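Local coordinates for protein exopolygalacturonase (Yersinia enterocolitica, PDB 2UVF) that probably hydrolyses the polygalacturonic acid of pectin from the chain end, as a periplasmic family 28 exopolygalacturonase with a beta-helix fold, at residues A[424-438]-A[451-465]. Residues are numbered along the deposited sequence; the frame is centred on the assembly and turned at random.
Sequences AWLFNNYFRMGHGAI and ILAENNVMYLTDIGL
The side-chain oxygen of N456 is gripped twice by N429. N429 N lies 3.0 Å from N456 OD1, and N429 ND2 reaches the same oxygen from the opposite face of its plane. The two side chains run side by side with their amide planes only 8° apart. The other end of the N456 amide is held as well: ND2 gives a nearly straight bond of 2.9 Å to L426 O, from above the carbonyl plane. E454 N approaches L426 O from the other face. Side-chain amides joined in this way from one coil to the next at a turn are a known feature of parallel beta-helices. In the preceding coil, N429 ND2 also bonds to V393 O, and N429 OD1 accepts from N396 N.

Backbone bonds pair the parallel strands 424-427 and 451-454, whose axes come within 4.7 Å. On the outer face W425 NE1 donates to E454 OE2 at 2.9 Å, on the anti side of the carboxylate. R483 and Q113 also bind this carboxylate. Y430 CD1 rests 3.5 Å from V457 CG1, and the Y430 hydroxyl bonds to E285.

Inside, F431 and M458 lie alongside each other. M458 bends at chi2 (73°), which brings CE to 3.6 Å from F431 CD2. The same methyl touches A437 CB, which sits over the centre of the F431 ring. At the turn, T461 OG1 donates to R432 O at 2.7 Å, in the carbonyl plane. Two waters further tie 434-435 to 460-462.

The two segments are successive coils of the right-handed parallel beta-helix of family 28. Strands 391-394 and 397-399 flank 424-438 on one side, strand 476-490 continues beyond 451-465, and across the interior, side chains of strand 405-408 meet A424, L426, F431 and I451.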
# COMPACT_ATOMS: atom_id res chain seq x y z
N ALA A 424 -0.26 -2.44 -10.83
CA ALA A 424 -0.85 -2.09 -9.52
C ALA A 424 -2.14 -1.28 -9.67
O ALA A 424 -2.21 -0.36 -10.46
CB ALA A 424 0.15 -1.33 -8.70
N TRP A 425 -3.16 -1.59 -8.90
CA TRP A 425 -4.38 -0.82 -9.01
C TRP A 425 -4.80 -0.40 -7.60
O TRP A 425 -5.08 -1.21 -6.74
CB TRP A 425 -5.42 -1.62 -9.80
CG TRP A 425 -6.74 -0.99 -10.10
CD1 TRP A 425 -7.04 0.34 -10.18
CD2 TRP A 425 -7.95 -1.70 -10.35
NE1 TRP A 425 -8.39 0.51 -10.46
CE2 TRP A 425 -8.97 -0.73 -10.59
CE3 TRP A 425 -8.28 -3.06 -10.41
CZ2 TRP A 425 -10.28 -1.10 -10.88
CZ3 TRP A 425 -9.60 -3.42 -10.70
CH2 TRP A 425 -10.58 -2.44 -10.94
N LEU A 426 -4.73 0.90 -7.35
CA LEU A 426 -4.92 1.38 -5.98
C LEU A 426 -6.14 2.29 -5.94
O LEU A 426 -6.07 3.41 -6.42
CB LEU A 426 -3.66 2.12 -5.47
CG LEU A 426 -2.25 1.46 -5.54
CD1 LEU A 426 -2.25 0.00 -5.07
CD2 LEU A 426 -1.64 1.58 -6.92
N PHE A 427 -7.25 1.80 -5.40
CA PHE A 427 -8.52 2.54 -5.45
C PHE A 427 -9.34 2.49 -4.15
O PHE A 427 -9.22 1.56 -3.37
CB PHE A 427 -9.35 2.12 -6.68
CG PHE A 427 -9.79 0.66 -6.69
CD1 PHE A 427 -11.06 0.30 -6.22
CD2 PHE A 427 -8.95 -0.34 -7.19
CE1 PHE A 427 -11.49 -1.04 -6.23
CE2 PHE A 427 -9.36 -1.69 -7.20
CZ PHE A 427 -10.63 -2.04 -6.72
N ASN A 428 -10.18 3.50 -3.94
CA ASN A 428 -11.09 3.57 -2.79
C ASN A 428 -10.41 3.44 -1.42
O ASN A 428 -10.93 2.81 -0.50
CB ASN A 428 -12.25 2.56 -2.93
CG ASN A 428 -13.08 2.77 -4.20
OD1 ASN A 428 -13.02 3.84 -4.83
ND2 ASN A 428 -13.85 1.76 -4.57
N ASN A 429 -9.22 4.03 -1.31
CA ASN A 429 -8.46 4.02 -0.05
C ASN A 429 -8.55 5.36 0.57
O ASN A 429 -8.74 6.38 -0.13
CB ASN A 429 -6.98 3.67 -0.28
CG ASN A 429 -6.81 2.32 -0.91
OD1 ASN A 429 -7.06 1.33 -0.26
ND2 ASN A 429 -6.43 2.27 -2.19
N TYR A 430 -8.43 5.35 1.90
CA TYR A 430 -8.25 6.60 2.65
C TYR A 430 -6.83 6.67 3.24
O TYR A 430 -6.46 5.86 4.08
CB TYR A 430 -9.28 6.67 3.76
CG TYR A 430 -9.31 7.97 4.52
CD1 TYR A 430 -10.03 9.06 4.05
CD2 TYR A 430 -8.64 8.10 5.74
CE1 TYR A 430 -10.07 10.25 4.79
CE2 TYR A 430 -8.67 9.26 6.46
CZ TYR A 430 -9.38 10.34 5.99
OH TYR A 430 -9.43 11.51 6.75
N PHE A 431 -6.03 7.62 2.78
CA PHE A 431 -4.68 7.80 3.30
C PHE A 431 -4.73 8.91 4.34
O PHE A 431 -5.20 10.00 4.03
CB PHE A 431 -3.68 8.16 2.18
CG PHE A 431 -3.64 7.15 1.08
CD1 PHE A 431 -2.70 6.13 1.08
CD2 PHE A 431 -4.54 7.23 0.01
CE1 PHE A 431 -2.67 5.18 0.05
CE2 PHE A 431 -4.52 6.30 -1.03
CZ PHE A 431 -3.57 5.26 -1.01
N ARG A 432 -4.33 8.61 5.57
CA ARG A 432 -4.16 9.64 6.57
C ARG A 432 -2.67 9.99 6.61
O ARG A 432 -2.13 10.35 5.59
CB ARG A 432 -4.73 9.22 7.94
CG ARG A 432 -5.09 10.39 8.85
CD ARG A 432 -5.80 9.92 10.12
NE ARG A 432 -5.92 10.98 11.11
CZ ARG A 432 -4.94 11.38 11.91
NH1 ARG A 432 -5.16 12.37 12.78
NH2 ARG A 432 -3.73 10.82 11.84
N MET A 433 -2.01 9.86 7.75
CA MET A 433 -0.58 10.18 7.81
C MET A 433 0.28 9.11 7.17
O MET A 433 -0.11 7.94 7.07
CB MET A 433 -0.12 10.56 9.23
CG MET A 433 -0.90 11.75 9.74
SD MET A 433 -0.36 12.57 11.20
CE MET A 433 1.32 13.01 10.78
N GLY A 434 1.46 9.53 6.70
CA GLY A 434 2.41 8.64 6.06
C GLY A 434 3.29 9.46 5.15
O GLY A 434 2.98 10.61 4.90
N HIS A 435 4.38 8.88 4.67
CA HIS A 435 5.41 9.63 3.97
C HIS A 435 5.05 9.83 2.50
O HIS A 435 5.72 10.57 1.79
CB HIS A 435 6.76 8.91 4.07
CG HIS A 435 7.39 8.96 5.42
ND1 HIS A 435 6.67 9.18 6.58
CD2 HIS A 435 8.67 8.78 5.81
CE1 HIS A 435 7.48 9.15 7.62
NE2 HIS A 435 8.70 8.89 7.18
N GLY A 436 3.99 9.16 2.05
CA GLY A 436 3.52 9.35 0.69
C GLY A 436 2.46 8.31 0.41
O GLY A 436 2.63 7.15 0.75
N ALA A 437 1.35 8.74 -0.17
CA ALA A 437 0.26 7.82 -0.48
C ALA A 437 0.73 6.75 -1.45
O ALA A 437 0.62 5.55 -1.18
CB ALA A 437 -0.93 8.57 -1.07
N ILE A 438 1.25 7.21 -2.59
CA ILE A 438 1.72 6.33 -3.66
C ILE A 438 3.18 6.65 -3.91
O ILE A 438 3.52 7.75 -4.31
CB ILE A 438 0.86 6.49 -4.95
CG1 ILE A 438 -0.64 6.32 -4.63
CG2 ILE A 438 1.36 5.56 -6.09
CD1 ILE A 438 -1.04 4.93 -4.13
N ILE A 451 1.07 1.34 -13.12
CA ILE A 451 0.51 1.68 -11.80
C ILE A 451 -0.66 2.65 -11.99
O ILE A 451 -0.49 3.72 -12.57
CB ILE A 451 1.60 2.37 -10.88
CG1 ILE A 451 2.96 1.63 -10.86
CG2 ILE A 451 1.07 2.62 -9.48
CD1 ILE A 451 2.94 0.15 -10.36
N LEU A 452 -1.84 2.27 -11.48
CA LEU A 452 -3.03 3.16 -11.51
C LEU A 452 -3.64 3.45 -10.12
O LEU A 452 -4.22 2.57 -9.48
CB LEU A 452 -4.10 2.65 -12.51
CG LEU A 452 -5.44 3.42 -12.59
CD1 LEU A 452 -5.24 4.88 -12.99
CD2 LEU A 452 -6.44 2.75 -13.51
N ALA A 453 -3.53 4.70 -9.67
CA ALA A 453 -4.08 5.14 -8.38
C ALA A 453 -5.28 6.11 -8.59
O ALA A 453 -5.09 7.30 -8.89
CB ALA A 453 -2.98 5.77 -7.51
N GLU A 454 -6.49 5.60 -8.41
CA GLU A 454 -7.71 6.38 -8.70
C GLU A 454 -8.71 6.28 -7.58
O GLU A 454 -8.83 5.26 -6.93
CB GLU A 454 -8.36 5.94 -10.02
CG GLU A 454 -8.63 4.43 -10.12
CD GLU A 454 -9.37 4.06 -11.38
OE1 GLU A 454 -9.68 4.98 -12.18
OE2 GLU A 454 -9.65 2.85 -11.58
N ASN A 455 -9.47 7.36 -7.40
CA ASN A 455 -10.66 7.36 -6.56
C ASN A 455 -10.28 7.09 -5.10
O ASN A 455 -10.88 6.25 -4.42
CB ASN A 455 -11.75 6.39 -7.09
CG ASN A 455 -12.40 6.88 -8.40
OD1 ASN A 455 -12.28 6.23 -9.46
ND2 ASN A 455 -13.10 7.99 -8.33
N ASN A 456 -9.27 7.85 -4.66
CA ASN A 456 -8.69 7.76 -3.34
C ASN A 456 -8.83 9.14 -2.70
O ASN A 456 -8.91 10.17 -3.38
CB ASN A 456 -7.18 7.38 -3.37
CG ASN A 456 -6.91 5.99 -3.96
OD1 ASN A 456 -7.17 4.97 -3.35
ND2 ASN A 456 -6.35 5.97 -5.15
N VAL A 457 -8.83 9.16 -1.38
CA VAL A 457 -8.82 10.40 -0.61
C VAL A 457 -7.59 10.42 0.31
O VAL A 457 -7.27 9.41 0.93
CB VAL A 457 -10.17 10.57 0.17
CG1 VAL A 457 -9.99 11.35 1.42
CG2 VAL A 457 -11.21 11.23 -0.72
N MET A 458 -6.89 11.56 0.35
CA MET A 458 -5.73 11.72 1.23
C MET A 458 -5.93 12.91 2.16
O MET A 458 -6.23 14.02 1.71
CB MET A 458 -4.46 11.97 0.41
CG MET A 458 -4.03 10.84 -0.47
SD MET A 458 -5.07 10.61 -1.93
CE MET A 458 -4.02 9.46 -2.79
N TYR A 459 -5.77 12.67 3.46
CA TYR A 459 -5.90 13.72 4.46
C TYR A 459 -4.72 13.65 5.42
O TYR A 459 -4.57 12.65 6.09
CB TYR A 459 -7.24 13.57 5.21
CG TYR A 459 -7.41 14.55 6.33
CD1 TYR A 459 -7.43 15.92 6.10
CD2 TYR A 459 -7.56 14.10 7.64
CE1 TYR A 459 -7.56 16.84 7.16
CE2 TYR A 459 -7.72 15.00 8.70
CZ TYR A 459 -7.72 16.35 8.45
OH TYR A 459 -7.85 17.22 9.51
N LEU A 460 -3.88 14.69 5.44
CA LEU A 460 -2.70 14.85 6.34
C LEU A 460 -1.45 14.08 5.92
O LEU A 460 -0.38 14.17 6.58
CB LEU A 460 -3.01 14.55 7.83
CG LEU A 460 -4.10 15.37 8.54
CD1 LEU A 460 -4.33 14.77 9.92
CD2 LEU A 460 -3.78 16.85 8.63
N THR A 461 -1.57 13.35 4.81
CA THR A 461 -0.45 12.57 4.24
C THR A 461 0.66 13.56 3.84
O THR A 461 0.35 14.72 3.61
CB THR A 461 -0.92 11.78 2.99
OG1 THR A 461 -2.32 11.48 3.13
CG2 THR A 461 -0.13 10.47 2.81
N ASP A 462 1.91 13.12 3.78
CA ASP A 462 3.00 14.03 3.41
C ASP A 462 2.93 14.44 1.93
O ASP A 462 3.09 15.61 1.58
CB ASP A 462 4.38 13.42 3.73
CG ASP A 462 4.71 13.42 5.21
OD1 ASP A 462 3.87 13.86 6.00
OD2 ASP A 462 5.83 12.98 5.58
N ILE A 463 2.70 13.44 1.07
CA ILE A 463 2.84 13.59 -0.36
C ILE A 463 1.77 12.72 -1.00
O ILE A 463 1.47 11.65 -0.48
CB ILE A 463 4.32 13.23 -0.84
CG1 ILE A 463 5.34 14.19 -0.21
CG2 ILE A 463 4.45 13.26 -2.36
CD1 ILE A 463 6.81 13.78 -0.30
N GLY A 464 1.19 13.17 -2.11
CA GLY A 464 0.30 12.30 -2.90
C GLY A 464 1.06 11.26 -3.72
O GLY A 464 0.94 10.07 -3.51
N LEU A 465 1.85 11.73 -4.67
CA LEU A 465 2.58 10.86 -5.55
C LEU A 465 4.05 11.18 -5.38
O LEU A 465 4.47 12.32 -5.61
CB LEU A 465 2.11 11.02 -7.00
CG LEU A 465 2.84 10.22 -8.09
CD1 LEU A 465 2.84 8.73 -7.80
CD2 LEU A 465 2.20 10.50 -9.46
O HOH W 1 1.48 12.55 7.26
O HOH W 2 7.58 12.45 3.55